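Probable porin (Pseudomonas aeruginosa, PDB 2Y0H) probably forms a channel through the outer membrane that lets small solutes pass, as a porin of the OprD family. Local coordinates at residues D226-D231 with N247-L252. Sequence-based numbering, arbitrary orientation.
Sequences DLRYFD and NLNAML. With C8E ((hydroxyethyloxy)tri(ethyloxy)octane), chain M.
Y229 and L248 face each other as a non-hydrogen-bonded pair in a beta hairpin of the closed antiparallel barrel, the fold of outer-membrane porins; D226, R228 and F230 pair with M251, N249 and N247 through two N-H...O bonds each. The tyrosine and leucine side chains run alongside each other, which brings L248 CD1 to the ring edge, in its plane and 3.2 Å from Y229 CE1, a tight contact, short for two carbons. On the same face L227 CD2 packs against A250 CB. A detergent tail (C8E) touches L248 and A250, consistent with the lipid-facing outside of the barrel, where apolar side chains are at home; A250 CB lies 3.9 Å from C8E C3, an approach its short side chain probably helps.

The alternate residues point into the barrel and are largely polar. R228 runs slantwise over N249, guanidinium and amide planes 83° apart. Extended, the arginine reaches D226 on its own strand: NE meets OD1 from above the carboxylate plane, and NH2 forms a salt bridge with OD2 at 2.8 Å. Y284 adds a cation-pi contact. Buried F230 suits an aromatic cluster, its ring meeting Y208 and F274, while its CD2 lies 3.7 Å from N247 ND2. The amide of N249 can both accept, from A286 N, and donate: its ND2 reaches N247 OD1 at 2.9 Å, from above the carbonyl plane.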
# COMPACT_ATOMS: atom_id res chain seq x y z
N ASP A 226 -2.29 -16.54 3.06
CA ASP A 226 -2.05 -15.50 2.05
C ASP A 226 -0.62 -15.73 1.56
O ASP A 226 0.33 -15.34 2.23
CB ASP A 226 -2.19 -14.12 2.70
CG ASP A 226 -2.10 -12.96 1.70
OD1 ASP A 226 -1.67 -13.12 0.55
OD2 ASP A 226 -2.45 -11.84 2.12
N LEU A 227 -0.50 -16.41 0.41
CA LEU A 227 0.80 -16.81 -0.13
C LEU A 227 1.13 -15.93 -1.33
O LEU A 227 0.26 -15.69 -2.18
CB LEU A 227 0.77 -18.27 -0.58
CG LEU A 227 0.23 -19.37 0.35
CD1 LEU A 227 0.46 -20.76 -0.27
CD2 LEU A 227 0.83 -19.29 1.74
N ARG A 228 2.36 -15.43 -1.41
CA ARG A 228 2.74 -14.50 -2.47
C ARG A 228 4.11 -14.78 -3.05
O ARG A 228 5.06 -15.10 -2.33
CB ARG A 228 2.70 -13.05 -1.96
CG ARG A 228 1.37 -12.61 -1.43
CD ARG A 228 1.41 -11.18 -0.91
NE ARG A 228 0.23 -10.88 -0.11
CZ ARG A 228 0.04 -9.74 0.54
NH1 ARG A 228 0.95 -8.77 0.46
NH2 ARG A 228 -1.07 -9.57 1.26
N TYR A 229 4.23 -14.61 -4.36
CA TYR A 229 5.51 -14.80 -5.02
C TYR A 229 5.74 -13.74 -6.10
O TYR A 229 4.88 -13.49 -6.95
CB TYR A 229 5.62 -16.21 -5.61
CG TYR A 229 6.92 -16.48 -6.38
CD1 TYR A 229 8.13 -16.59 -5.71
CD2 TYR A 229 6.91 -16.64 -7.76
CE1 TYR A 229 9.32 -16.85 -6.41
CE2 TYR A 229 8.08 -16.90 -8.46
CZ TYR A 229 9.28 -17.00 -7.78
OH TYR A 229 10.44 -17.25 -8.48
N PHE A 230 6.90 -13.11 -6.04
CA PHE A 230 7.27 -12.15 -7.07
C PHE A 230 8.58 -12.60 -7.71
O PHE A 230 9.52 -12.99 -7.03
CB PHE A 230 7.49 -10.76 -6.47
CG PHE A 230 6.26 -10.08 -5.93
CD1 PHE A 230 5.49 -9.23 -6.74
CD2 PHE A 230 5.92 -10.19 -4.58
CE1 PHE A 230 4.39 -8.56 -6.22
CE2 PHE A 230 4.81 -9.52 -4.05
CZ PHE A 230 4.04 -8.70 -4.86
N ASP A 231 8.65 -12.50 -9.03
CA ASP A 231 9.90 -12.70 -9.75
C ASP A 231 10.18 -11.41 -10.53
O ASP A 231 9.37 -10.98 -11.35
CB ASP A 231 9.75 -13.89 -10.70
CG ASP A 231 11.08 -14.42 -11.22
OD1 ASP A 231 11.92 -13.62 -11.64
OD2 ASP A 231 11.28 -15.66 -11.20
N ASN A 247 10.97 -12.90 -4.56
CA ASN A 247 10.40 -12.52 -3.28
C ASN A 247 9.32 -13.54 -2.92
O ASN A 247 8.29 -13.60 -3.61
CB ASN A 247 9.80 -11.10 -3.40
CG ASN A 247 8.97 -10.69 -2.18
OD1 ASN A 247 8.70 -11.50 -1.29
ND2 ASN A 247 8.56 -9.42 -2.15
N LEU A 248 9.58 -14.35 -1.89
CA LEU A 248 8.60 -15.33 -1.37
C LEU A 248 8.11 -14.88 0.01
O LEU A 248 8.89 -14.75 0.95
CB LEU A 248 9.22 -16.71 -1.21
CG LEU A 248 9.71 -17.52 -2.41
CD1 LEU A 248 10.46 -16.66 -3.40
CD2 LEU A 248 10.61 -18.65 -1.92
N ASN A 249 6.81 -14.64 0.13
CA ASN A 249 6.27 -14.21 1.41
C ASN A 249 4.85 -14.71 1.62
O ASN A 249 4.08 -14.86 0.66
CB ASN A 249 6.37 -12.68 1.58
CG ASN A 249 5.45 -11.92 0.64
OD1 ASN A 249 4.33 -11.56 0.99
ND2 ASN A 249 5.93 -11.66 -0.57
N ALA A 250 4.52 -14.99 2.88
CA ALA A 250 3.22 -15.56 3.22
C ALA A 250 2.75 -15.04 4.57
O ALA A 250 3.55 -14.83 5.48
CB ALA A 250 3.29 -17.09 3.23
N MET A 251 1.45 -14.82 4.69
CA MET A 251 0.86 -14.48 5.98
C MET A 251 -0.21 -15.51 6.32
O MET A 251 -1.13 -15.72 5.54
CB MET A 251 0.25 -13.08 5.92
CG MET A 251 -0.14 -12.52 7.27
SD MET A 251 1.30 -11.90 8.15
CE MET A 251 1.01 -10.14 8.08
N LEU A 252 -0.07 -16.16 7.47
CA LEU A 252 -1.08 -17.08 8.01
C LEU A 252 -1.78 -16.42 9.19
O LEU A 252 -1.15 -16.06 10.17
CB LEU A 252 -0.42 -18.37 8.49
CG LEU A 252 -0.46 -19.60 7.59
CD1 LEU A 252 -1.87 -20.15 7.53
CD2 LEU A 252 0.05 -19.25 6.18
C1 C8E M . 8.17 -18.65 1.98
C2 C8E M . 6.88 -17.94 1.53
C3 C8E M . 5.87 -18.95 0.99
C4 C8E M . 6.00 -19.11 -0.53